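Local coordinates for protein probable starch synthase 4, chloroplastic/amyloplastic (Arabidopsis thaliana, PDB 6GNE) that is a probable starch synthase of the plastid, a two-domain enzyme of the GT-B glycosyltransferase class with bound adenosine-5'-diphosphate and glycans, at residues K81-I86 with F96-H101; K104-G109 with F118-Y123; L326-I331 with Q353-G358; I414-G419 with F441-A446. All coordinates share one frame; numbering follows the deposited sequence.

Contact 1 of 4, residues K81-I86 with F96-H101; sequences KNKIWI and FIEPQH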
# COMPACT_ATOMS: atom_id res chain seq x y z
N LYS A 81 -7.48 -28.32 10.91
CA LYS A 81 -6.70 -27.79 12.03
C LYS A 81 -5.85 -26.61 11.61
O LYS A 81 -5.30 -26.60 10.51
CB LYS A 81 -5.85 -28.90 12.64
CG LYS A 81 -6.73 -29.83 13.45
CD LYS A 81 -5.95 -30.98 14.05
CE LYS A 81 -6.87 -31.85 14.90
NZ LYS A 81 -6.35 -33.25 14.98
N ASN A 82 -5.80 -25.60 12.48
CA ASN A 82 -4.91 -24.44 12.30
C ASN A 82 -4.02 -24.22 13.54
O ASN A 82 -4.55 -24.12 14.64
CB ASN A 82 -5.74 -23.17 12.09
CG ASN A 82 -6.63 -23.24 10.87
OD1 ASN A 82 -7.83 -23.42 10.99
ND2 ASN A 82 -6.06 -23.09 9.70
N LYS A 83 -2.69 -24.18 13.36
CA LYS A 83 -1.76 -23.73 14.41
C LYS A 83 -1.85 -22.21 14.49
O LYS A 83 -1.72 -21.54 13.49
CB LYS A 83 -0.26 -24.10 14.13
CG LYS A 83 0.33 -25.25 14.93
CD LYS A 83 -0.40 -26.57 14.61
CE LYS A 83 -0.69 -27.50 15.82
NZ LYS A 83 0.30 -28.61 15.96
N ILE A 84 -2.06 -21.69 15.70
CA ILE A 84 -2.09 -20.25 15.94
C ILE A 84 -0.76 -19.80 16.55
O ILE A 84 -0.25 -20.43 17.51
CB ILE A 84 -3.26 -19.87 16.87
CG1 ILE A 84 -4.58 -20.45 16.34
CG2 ILE A 84 -3.38 -18.36 17.03
CD1 ILE A 84 -4.85 -20.18 14.86
N TRP A 85 -0.19 -18.73 15.98
CA TRP A 85 1.03 -18.13 16.50
C TRP A 85 0.72 -16.73 16.98
O TRP A 85 -0.14 -16.08 16.40
CB TRP A 85 2.10 -18.07 15.41
CG TRP A 85 2.57 -19.38 14.89
CD1 TRP A 85 1.84 -20.28 14.17
CD2 TRP A 85 3.87 -19.95 15.05
NE1 TRP A 85 2.60 -21.37 13.87
CE2 TRP A 85 3.85 -21.19 14.40
CE3 TRP A 85 5.05 -19.52 15.66
CZ2 TRP A 85 4.98 -22.03 14.35
CZ3 TRP A 85 6.14 -20.33 15.61
CH2 TRP A 85 6.10 -21.58 14.97
N ILE A 86 1.43 -16.25 18.01
CA ILE A 86 1.36 -14.82 18.36
C ILE A 86 2.73 -14.23 18.44
O ILE A 86 3.69 -14.90 18.71
CB ILE A 86 0.60 -14.49 19.68
CG1 ILE A 86 1.39 -14.89 20.93
CG2 ILE A 86 -0.76 -15.17 19.69
CD1 ILE A 86 0.61 -14.79 22.23
N PHE A 96 -0.82 -14.99 13.81
CA PHE A 96 -0.50 -15.60 12.53
C PHE A 96 -1.16 -16.97 12.44
O PHE A 96 -0.95 -17.82 13.30
CB PHE A 96 1.01 -15.79 12.37
CG PHE A 96 1.83 -14.56 12.59
CD1 PHE A 96 2.29 -14.24 13.86
CD2 PHE A 96 2.19 -13.75 11.54
CE1 PHE A 96 3.08 -13.13 14.06
CE2 PHE A 96 2.98 -12.63 11.73
CZ PHE A 96 3.41 -12.31 13.00
N ILE A 97 -1.95 -17.20 11.40
CA ILE A 97 -2.65 -18.47 11.24
C ILE A 97 -1.82 -19.38 10.34
O ILE A 97 -1.50 -19.01 9.21
CB ILE A 97 -4.07 -18.25 10.66
CG1 ILE A 97 -4.87 -17.29 11.57
CG2 ILE A 97 -4.82 -19.55 10.54
CD1 ILE A 97 -6.32 -17.12 11.13
N GLU A 98 -1.44 -20.54 10.86
CA GLU A 98 -0.77 -21.59 10.07
C GLU A 98 -1.71 -22.77 9.78
O GLU A 98 -1.89 -23.63 10.63
CB GLU A 98 0.48 -22.07 10.81
CG GLU A 98 1.40 -22.88 9.93
CD GLU A 98 2.66 -23.38 10.62
OE1 GLU A 98 2.85 -23.30 11.88
OE2 GLU A 98 3.45 -23.92 9.83
N PRO A 99 -2.32 -22.81 8.57
CA PRO A 99 -3.24 -23.92 8.30
C PRO A 99 -2.55 -25.26 8.10
O PRO A 99 -1.43 -25.34 7.60
CB PRO A 99 -3.95 -23.50 7.00
CG PRO A 99 -3.75 -22.02 6.92
CD PRO A 99 -2.38 -21.79 7.51
N GLN A 100 -3.24 -26.30 8.54
CA GLN A 100 -2.79 -27.68 8.39
C GLN A 100 -3.86 -28.26 7.46
O GLN A 100 -4.71 -29.07 7.86
CB GLN A 100 -2.78 -28.41 9.76
CG GLN A 100 -2.21 -27.66 10.96
CD GLN A 100 -0.78 -28.03 11.28
OE1 GLN A 100 -0.52 -28.75 12.25
NE2 GLN A 100 0.15 -27.53 10.48
N HIS A 101 -3.89 -27.74 6.24
CA HIS A 101 -4.75 -28.23 5.19
C HIS A 101 -3.78 -28.83 4.19
O HIS A 101 -2.76 -28.22 3.92
CB HIS A 101 -5.52 -27.04 4.58
CG HIS A 101 -6.47 -27.42 3.49
ND1 HIS A 101 -6.05 -27.76 2.23
CD2 HIS A 101 -7.83 -27.50 3.46
CE1 HIS A 101 -7.09 -28.03 1.46
NE2 HIS A 101 -8.18 -27.89 2.19
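Trp85 and Phe96 sit opposite each other on two neighbouring strands whose directions differ by 154°, close to antiparallel. The backbone carries most of the joint. Trp85 N gives a hydrogen bond to Phe96 O (2.9 Å) and Phe96 N gives one back to Trp85 O. Two residues along, Lys83 and Glu98 repeat the exchange, with Glu98 N at 2.8 Å from Lys83 O. Ile84 with Ile97 and Asn82 with Pro99 form the non-hydrogen-bonded pairs, a place where the missing N-H of proline costs no bond between these two strands.

One polar side-chain bond runs diagonally over the strands: Trp85 NE1 donates to Glu98 OE1 (2.8 Å). It is bent, 140° at the hydrogen, and meets the carboxylate on its anti side but well out of its plane. The extended Glu98 chain, with CG trans to the backbone N (chi1 -166°), brings the acid alongside the pyrrole edge of the indole. Lys52 lies against the same indole in a cation-pi contact.

Apolar contacts are modest. Trp85 CB meets Phe96 CB at 4.0 Å, and on the other face Ile84 CD1 approaches Ile97 CG2 at 4.4 Å. Ile84, Ile97 and Pro99 rest on helix 117-134. The whole is a beta hairpin whose second strand, 92-100, pairs with strand 45-51 in the main sheet of the N-terminal Rossmann-like domain of a GT-B fold.

Contact 2 of 4, residues K104-G109 with F118-Y123; sequences KFFWRG and FRRFSY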
# COMPACT_ATOMS: atom_id res chain seq x y z
N LYS A 104 -1.57 -26.73 1.65
CA LYS A 104 -0.41 -25.95 2.10
C LYS A 104 -0.48 -24.53 1.61
O LYS A 104 0.41 -24.04 0.89
CB LYS A 104 0.89 -26.64 1.67
CG LYS A 104 1.10 -27.96 2.38
CD LYS A 104 2.34 -28.69 1.80
CE LYS A 104 3.26 -29.34 2.85
NZ LYS A 104 4.61 -28.66 3.04
N PHE A 105 -1.55 -23.86 2.01
CA PHE A 105 -1.90 -22.60 1.41
C PHE A 105 -0.84 -21.53 1.60
O PHE A 105 -0.60 -20.75 0.69
CB PHE A 105 -3.23 -22.10 1.95
CG PHE A 105 -4.41 -22.95 1.57
CD1 PHE A 105 -4.68 -23.27 0.24
CD2 PHE A 105 -5.29 -23.41 2.56
CE1 PHE A 105 -5.78 -24.05 -0.10
CE2 PHE A 105 -6.39 -24.19 2.22
CZ PHE A 105 -6.63 -24.51 0.88
N PHE A 106 -0.19 -21.48 2.76
CA PHE A 106 0.81 -20.44 3.03
C PHE A 106 2.22 -20.98 3.17
O PHE A 106 3.03 -20.46 3.94
CB PHE A 106 0.34 -19.61 4.21
CG PHE A 106 -0.99 -18.99 3.96
CD1 PHE A 106 -1.13 -18.01 3.00
CD2 PHE A 106 -2.13 -19.46 4.61
CE1 PHE A 106 -2.37 -17.48 2.72
CE2 PHE A 106 -3.37 -18.91 4.34
CZ PHE A 106 -3.49 -17.93 3.38
N TRP A 107 2.52 -21.97 2.34
CA TRP A 107 3.80 -22.64 2.32
C TRP A 107 4.30 -22.73 0.86
O TRP A 107 4.87 -23.72 0.47
CB TRP A 107 3.58 -24.03 2.89
CG TRP A 107 4.35 -24.41 4.11
CD1 TRP A 107 5.68 -24.20 4.37
CD2 TRP A 107 3.83 -25.18 5.21
NE1 TRP A 107 6.01 -24.75 5.59
CE2 TRP A 107 4.90 -25.37 6.12
CE3 TRP A 107 2.56 -25.73 5.51
CZ2 TRP A 107 4.74 -26.09 7.34
CZ3 TRP A 107 2.40 -26.44 6.71
CH2 TRP A 107 3.48 -26.61 7.61
N ARG A 108 4.09 -21.66 0.09
CA ARG A 108 4.33 -21.64 -1.36
C ARG A 108 5.52 -20.77 -1.78
O ARG A 108 5.77 -20.60 -2.97
CB ARG A 108 3.09 -21.07 -2.07
CG ARG A 108 1.76 -21.72 -1.70
CD ARG A 108 1.67 -23.17 -2.14
NE ARG A 108 0.32 -23.69 -1.89
CZ ARG A 108 -0.77 -23.47 -2.64
NH1 ARG A 108 -0.72 -22.72 -3.75
NH2 ARG A 108 -1.93 -23.99 -2.28
N GLY A 109 6.23 -20.19 -0.82
CA GLY A 109 7.37 -19.34 -1.13
C GLY A 109 7.02 -17.93 -1.56
O GLY A 109 7.91 -17.15 -1.87
N PHE A 118 -7.75 -17.60 -4.69
CA PHE A 118 -9.12 -17.47 -4.22
C PHE A 118 -9.37 -18.40 -3.01
O PHE A 118 -9.92 -17.99 -1.97
CB PHE A 118 -10.11 -17.78 -5.36
CG PHE A 118 -11.52 -17.39 -5.05
CD1 PHE A 118 -12.32 -18.20 -4.26
CD2 PHE A 118 -12.03 -16.18 -5.51
CE1 PHE A 118 -13.61 -17.82 -3.94
CE2 PHE A 118 -13.32 -15.78 -5.19
CZ PHE A 118 -14.11 -16.61 -4.41
N ARG A 119 -8.97 -19.67 -3.18
CA ARG A 119 -9.12 -20.65 -2.14
C ARG A 119 -8.25 -20.31 -0.92
O ARG A 119 -8.73 -20.35 0.22
CB ARG A 119 -8.81 -22.05 -2.68
CG ARG A 119 -9.91 -22.60 -3.59
CD ARG A 119 -9.47 -23.84 -4.37
NE ARG A 119 -8.97 -24.92 -3.51
CZ ARG A 119 -9.73 -25.69 -2.72
NH1 ARG A 119 -9.15 -26.63 -1.99
NH2 ARG A 119 -11.05 -25.51 -2.62
N ARG A 120 -6.98 -19.97 -1.19
CA ARG A 120 -6.01 -19.59 -0.17
C ARG A 120 -6.60 -18.52 0.75
O ARG A 120 -6.68 -18.70 1.96
CB ARG A 120 -4.72 -19.06 -0.80
CG ARG A 120 -3.86 -20.07 -1.55
CD ARG A 120 -2.67 -19.42 -2.24
NE ARG A 120 -1.64 -19.02 -1.26
CZ ARG A 120 -0.83 -17.95 -1.34
NH1 ARG A 120 -0.89 -17.09 -2.36
NH2 ARG A 120 0.06 -17.74 -0.38
N PHE A 121 -7.08 -17.42 0.19
CA PHE A 121 -7.50 -16.30 1.03
C PHE A 121 -8.95 -16.37 1.56
O PHE A 121 -9.26 -15.83 2.63
CB PHE A 121 -7.17 -14.97 0.34
CG PHE A 121 -5.69 -14.73 0.19
CD1 PHE A 121 -4.93 -14.36 1.29
CD2 PHE A 121 -5.05 -14.89 -1.04
CE1 PHE A 121 -3.57 -14.13 1.16
CE2 PHE A 121 -3.68 -14.69 -1.17
CZ PHE A 121 -2.93 -14.30 -0.08
N SER A 122 -9.85 -17.03 0.84
CA SER A 122 -11.17 -17.34 1.41
C SER A 122 -11.04 -18.30 2.61
O SER A 122 -11.76 -18.15 3.60
CB SER A 122 -12.15 -17.88 0.35
OG SER A 122 -11.69 -19.10 -0.19
N TYR A 123 -10.13 -19.27 2.54
CA TYR A 123 -9.85 -20.12 3.72
C TYR A 123 -9.41 -19.27 4.91
O TYR A 123 -9.96 -19.38 6.01
CB TYR A 123 -8.78 -21.17 3.44
CG TYR A 123 -8.47 -22.06 4.64
CD1 TYR A 123 -7.57 -21.64 5.65
CD2 TYR A 123 -9.06 -23.32 4.77
CE1 TYR A 123 -7.30 -22.46 6.74
CE2 TYR A 123 -8.78 -24.14 5.87
CZ TYR A 123 -7.91 -23.71 6.84
OH TYR A 123 -7.62 -24.54 7.91
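Phe105 O takes a hydrogen bond from Arg120 NE at 2.8 Å, pinning a type I beta turn, Lys104 to Trp107, to the first turns of helix 117-134 in the N-terminal GT-B domain. The N-H points fairly straight at the oxygen (155°), which lies close to the guanidinium plane; Arg120 NH2 adds a weak second bond. A bend at chi3 (73°) swings the arginine head round to this carbonyl, while its stem runs past the Phe105 ring, Arg120 CG to Phe105 CD1 3.8 Å.

Two aromatic pairs close the joint. Phe105 CE2 lies over one face of the Tyr123 ring, the planes inclined at 44°. Phe106 turns its edge toward the face of Phe121 in an offset edge-to-face pair, centroids 5.7 Å apart, and the Phe121 side chain is about 6 Å from a bound glucose unit.

Further out, acids hold the arginines: Asp117 forms a salt bridge with Arg120 NH1, and Asp116 and Glu114 with Arg108 NH1. This would offset the charge of the two nearby guanidinium groups. At the turn's first carbonyl, Arg108 NE bonds to Lys104 O at 2.8 Å while Trp107 N reaches that oxygen from the opposite face of its plane.

Contact 3 of 4, residues L326-I331 with Q353-G358; sequences LIRHAI and QREFEG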
# COMPACT_ATOMS: atom_id res chain seq x y z
N LEU A 326 6.81 5.61 -19.28
CA LEU A 326 7.31 6.89 -18.77
C LEU A 326 8.53 6.76 -17.88
O LEU A 326 9.41 7.61 -17.92
CB LEU A 326 6.21 7.68 -18.04
CG LEU A 326 5.07 8.10 -18.96
CD1 LEU A 326 3.96 8.72 -18.13
CD2 LEU A 326 5.58 9.05 -20.08
N ILE A 327 8.60 5.71 -17.08
CA ILE A 327 9.77 5.45 -16.27
C ILE A 327 10.97 5.15 -17.18
O ILE A 327 12.05 5.72 -17.00
CB ILE A 327 9.56 4.29 -15.29
CG1 ILE A 327 8.53 4.73 -14.23
CG2 ILE A 327 10.84 3.92 -14.60
CD1 ILE A 327 7.98 3.62 -13.36
N ARG A 328 10.77 4.26 -18.15
CA ARG A 328 11.77 4.01 -19.17
C ARG A 328 12.27 5.31 -19.83
O ARG A 328 13.48 5.53 -19.90
CB ARG A 328 11.22 3.10 -20.24
CG ARG A 328 12.22 2.70 -21.30
CD ARG A 328 11.58 2.12 -22.53
NE ARG A 328 12.52 1.21 -23.18
CZ ARG A 328 13.50 1.58 -24.04
NH1 ARG A 328 14.29 0.65 -24.57
NH2 ARG A 328 13.70 2.87 -24.35
N HIS A 329 11.35 6.17 -20.27
CA HIS A 329 11.70 7.43 -20.90
C HIS A 329 12.50 8.32 -19.97
O HIS A 329 13.46 8.94 -20.38
CB HIS A 329 10.46 8.19 -21.38
CG HIS A 329 10.76 9.58 -21.87
ND1 HIS A 329 11.54 9.81 -22.99
CD2 HIS A 329 10.42 10.80 -21.39
CE1 HIS A 329 11.64 11.11 -23.19
NE2 HIS A 329 10.97 11.74 -22.24
N ALA A 330 12.09 8.38 -18.72
CA ALA A 330 12.72 9.23 -17.71
C ALA A 330 14.18 8.89 -17.48
O ALA A 330 14.95 9.77 -17.14
CB ALA A 330 11.96 9.14 -16.40
N ILE A 331 14.54 7.61 -17.64
CA ILE A 331 15.92 7.23 -17.48
C ILE A 331 16.77 7.99 -18.50
O ILE A 331 17.74 8.66 -18.13
CB ILE A 331 16.13 5.71 -17.64
CG1 ILE A 331 15.52 4.96 -16.46
CG2 ILE A 331 17.62 5.36 -17.73
CD1 ILE A 331 15.29 3.48 -16.72
N GLN A 353 10.09 -7.22 -17.10
CA GLN A 353 11.39 -7.55 -16.50
C GLN A 353 12.48 -7.60 -17.58
O GLN A 353 13.54 -7.01 -17.42
CB GLN A 353 11.32 -8.87 -15.70
CG GLN A 353 12.47 -9.11 -14.71
CD GLN A 353 12.45 -8.24 -13.45
OE1 GLN A 353 11.44 -7.62 -13.07
NE2 GLN A 353 13.58 -8.20 -12.78
N ARG A 354 12.19 -8.26 -18.69
CA ARG A 354 13.12 -8.42 -19.82
C ARG A 354 13.51 -7.04 -20.43
O ARG A 354 14.67 -6.80 -20.75
CB ARG A 354 12.45 -9.35 -20.85
CG ARG A 354 13.33 -10.02 -21.88
CD ARG A 354 12.80 -11.38 -22.27
NE ARG A 354 11.44 -11.28 -22.82
CZ ARG A 354 10.31 -11.74 -22.27
NH1 ARG A 354 10.29 -12.47 -21.14
NH2 ARG A 354 9.15 -11.53 -22.90
N GLU A 355 12.55 -6.12 -20.55
CA GLU A 355 12.77 -4.78 -21.12
C GLU A 355 13.72 -3.96 -20.24
O GLU A 355 14.64 -3.31 -20.75
CB GLU A 355 11.42 -4.05 -21.28
CG GLU A 355 11.40 -2.75 -22.10
CD GLU A 355 10.13 -1.91 -21.81
OE1 GLU A 355 10.17 -0.65 -21.85
OE2 GLU A 355 9.05 -2.49 -21.50
N PHE A 356 13.51 -4.01 -18.93
CA PHE A 356 14.38 -3.30 -17.99
C PHE A 356 15.74 -3.97 -17.83
O PHE A 356 16.75 -3.29 -17.67
CB PHE A 356 13.67 -3.07 -16.64
CG PHE A 356 12.72 -1.92 -16.67
CD1 PHE A 356 11.43 -2.07 -17.18
CD2 PHE A 356 13.13 -0.66 -16.29
CE1 PHE A 356 10.56 -1.01 -17.28
CE2 PHE A 356 12.26 0.42 -16.40
CZ PHE A 356 10.97 0.23 -16.88
N GLU A 357 15.77 -5.30 -17.88
CA GLU A 357 17.02 -6.06 -17.86
C GLU A 357 17.95 -5.63 -19.00
O GLU A 357 19.17 -5.59 -18.81
CB GLU A 357 16.77 -7.58 -17.95
CG GLU A 357 16.60 -8.24 -16.58
CD GLU A 357 16.05 -9.67 -16.60
OE1 GLU A 357 15.66 -10.13 -15.50
OE2 GLU A 357 15.99 -10.32 -17.68
N GLY A 358 17.37 -5.32 -20.17
CA GLY A 358 18.12 -4.82 -21.34
C GLY A 358 18.71 -3.44 -21.11
O GLY A 358 19.87 -3.18 -21.44
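Two helices flanking the parallel sheet of the C-terminal Rossmann-like domain lie side by side here, and Phe356 of helix 350-362 spans the gap to Ile327, Arg328 and Ile331 of helix 324-336. The short segments run parallel to within 1°, their axes 11.8 Å apart. At that spacing the backbones do not meet each other and long side chains make nearly all of the contact, so the buried surface is small, 184 Å² in total.

The inner layer is apolar. Phe356 CE2 is the meeting point: Ile327 CG2 comes to 4.2 Å from it and Ile331 CD1, one helical turn further on, to 4.3 Å. Both methyls reach the ring obliquely. Arg328 N lies 4.2 Å from Phe356 CZ, so the base of the arginine also borders the ring.

On the outer side Arg328 and Glu355 form a salt bridge, Arg328 NE to Glu355 OE1 at 3.3 Å. The two side chains cross at about a right angle, yet their flat ends are turned only 25° from each other, and OE1 sits at the edge of the guanidinium, in its plane. With chi1 at -176° the Arg328 chain points straight away from its own N and stays extended, bringing NE, rather than the outer nitrogens, to the acid. The helices share no hydrogen bond along these segments.

Beneath, Phe356 rests on Leu343, Ile331 on Phe341 and Ile327 on Cys314 and Thr316, all from the sheet. These helices, linking strands 311-317, 340-346 and 369-372 in turn, fit consecutive beta-alpha-beta units of a Rossmann-like domain.

Contact 4 of 4, residues I414-G419 with F441-A446; sequences IARKTG and FTFQTA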
# COMPACT_ATOMS: atom_id res chain seq x y z
N ILE A 414 8.04 14.29 -8.67
CA ILE A 414 7.53 14.59 -9.98
C ILE A 414 6.47 13.52 -10.26
O ILE A 414 6.79 12.34 -10.38
CB ILE A 414 8.63 14.53 -11.07
CG1 ILE A 414 9.82 15.43 -10.69
CG2 ILE A 414 8.03 14.83 -12.46
CD1 ILE A 414 10.98 15.35 -11.65
N ALA A 415 5.21 13.96 -10.38
CA ALA A 415 4.08 13.07 -10.32
C ALA A 415 3.04 13.41 -11.36
O ALA A 415 2.80 14.58 -11.66
CB ALA A 415 3.45 13.16 -8.93
N ARG A 416 2.35 12.38 -11.85
CA ARG A 416 1.20 12.61 -12.69
C ARG A 416 -0.04 12.93 -11.84
O ARG A 416 -0.19 12.37 -10.77
CB ARG A 416 0.94 11.44 -13.63
CG ARG A 416 0.18 11.87 -14.89
CD ARG A 416 -0.07 10.73 -15.86
NE ARG A 416 -1.24 9.97 -15.46
CZ ARG A 416 -2.49 10.27 -15.77
NH1 ARG A 416 -3.45 9.48 -15.34
NH2 ARG A 416 -2.79 11.32 -16.51
N LYS A 417 -0.87 13.87 -12.29
CA LYS A 417 -2.05 14.30 -11.54
C LYS A 417 -3.16 13.27 -11.67
O LYS A 417 -3.98 13.32 -12.59
CB LYS A 417 -2.58 15.64 -12.04
CG LYS A 417 -1.85 16.80 -11.44
CD LYS A 417 -2.04 18.07 -12.27
CE LYS A 417 -3.16 18.97 -11.77
NZ LYS A 417 -3.11 20.25 -12.55
N THR A 418 -3.16 12.31 -10.76
CA THR A 418 -4.10 11.24 -10.83
C THR A 418 -4.22 10.62 -9.46
O THR A 418 -3.23 10.50 -8.73
CB THR A 418 -3.71 10.21 -11.91
OG1 THR A 418 -4.79 9.30 -12.07
CG2 THR A 418 -2.47 9.43 -11.52
N GLY A 419 -5.44 10.27 -9.10
CA GLY A 419 -5.73 9.62 -7.80
C GLY A 419 -5.09 10.30 -6.62
O GLY A 419 -5.15 11.50 -6.49
N PHE A 441 6.44 18.88 -8.48
CA PHE A 441 6.15 19.12 -9.89
C PHE A 441 5.18 18.09 -10.40
O PHE A 441 5.32 16.92 -10.08
CB PHE A 441 7.44 19.01 -10.70
CG PHE A 441 8.48 20.00 -10.30
CD1 PHE A 441 9.38 19.69 -9.30
CD2 PHE A 441 8.54 21.23 -10.91
CE1 PHE A 441 10.33 20.60 -8.90
CE2 PHE A 441 9.50 22.15 -10.53
CZ PHE A 441 10.39 21.84 -9.50
N THR A 442 4.18 18.54 -11.17
CA THR A 442 3.17 17.64 -11.72
C THR A 442 2.98 17.81 -13.21
O THR A 442 3.41 18.76 -13.79
CB THR A 442 1.80 17.80 -10.99
OG1 THR A 442 1.18 19.07 -11.27
CG2 THR A 442 1.92 17.62 -9.48
N PHE A 443 2.33 16.84 -13.82
CA PHE A 443 1.88 16.95 -15.22
C PHE A 443 0.57 16.19 -15.41
O PHE A 443 0.27 15.25 -14.65
CB PHE A 443 2.96 16.45 -16.19
CG PHE A 443 3.32 15.01 -16.05
CD1 PHE A 443 4.19 14.57 -15.06
CD2 PHE A 443 2.80 14.07 -16.92
CE1 PHE A 443 4.52 13.24 -14.95
CE2 PHE A 443 3.11 12.71 -16.82
CZ PHE A 443 3.97 12.30 -15.83
N GLN A 444 -0.20 16.58 -16.42
CA GLN A 444 -1.50 16.01 -16.66
C GLN A 444 -1.43 14.75 -17.54
O GLN A 444 -1.72 13.65 -17.10
CB GLN A 444 -2.43 17.08 -17.24
CG GLN A 444 -3.92 16.72 -17.19
CD GLN A 444 -4.45 16.47 -15.73
OE1 GLN A 444 -4.78 17.45 -15.00
NE2 GLN A 444 -4.50 15.17 -15.31
N THR A 445 -1.01 14.91 -18.78
CA THR A 445 -1.14 13.87 -19.79
C THR A 445 -0.06 12.81 -19.64
O THR A 445 1.10 13.15 -19.43
CB THR A 445 -0.98 14.46 -21.20
OG1 THR A 445 -1.54 15.78 -21.23
CG2 THR A 445 -1.67 13.55 -22.24
N ALA A 446 -0.44 11.54 -19.82
CA ALA A 446 0.47 10.42 -19.66
C ALA A 446 1.31 10.15 -20.91
O ALA A 446 1.25 9.08 -21.47
CB ALA A 446 -0.34 9.20 -19.30
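Ile414 to Arg416 pair in register with Phe441 to Phe443 as parallel strands, their directions 27° apart, through the bonds Ala415 N to Phe441 O (3.0 Å), Phe443 N to Ala415 O and Lys417 N to Phe443 O (3.0 Å).

Arg416 and Phe443 dominate the side chains. The arginine stem crosses one face of the ring, Arg416 CG lying 4.0 Å from the Phe443 ring centroid in a CH-pi contact. Phe443 is turned with CG between its own N and carbonyl carbon (chi1 63°), which swings the ring under that stem. A bend at chi3 directs the guanidinium to the backbone, where Arg416 NH2 donates to Gln444 O at 2.6 Å and Ala446 CB lies over one guanidinium face. Ser394 O and Ile395 O accept from NE and NH1, so the head is fixed by three carbonyls. On this same sheet face Ile414 and Phe441 pack on helix 448-464.

Past the strand Lys417 CD passes Thr442 OG1, on the Ala415 face, at 3.5 Å; Gln444 NE2 makes a weak bond to Lys417 O. The pair closes a beta-alpha-beta unit, strand 412-416, helix 419-424 and strand 441-443, at the border of the C-terminal sheet of the GT-B fold.

Overall arrangement
From the N terminus the four contacts follow one another in series; none nests in or crosses another. Contact 1 closes a tight hairpin, and contact 2 then folds the following loop back on the helix it leads into. The two touch, Pro99 lying against both Phe106 and Tyr123, so hairpin, loop and helix make one cluster in the N-terminal domain. Contacts 3 and 4 each close a loop of about twenty residues in the C-terminal domain, one between helices, one between strands. Leu326 joins them by packing on Phe443 and Ala446. The clusters stay apart: contacts 1 and 4 have centres about 44 Å from each other, on opposite sides of the chain's centre.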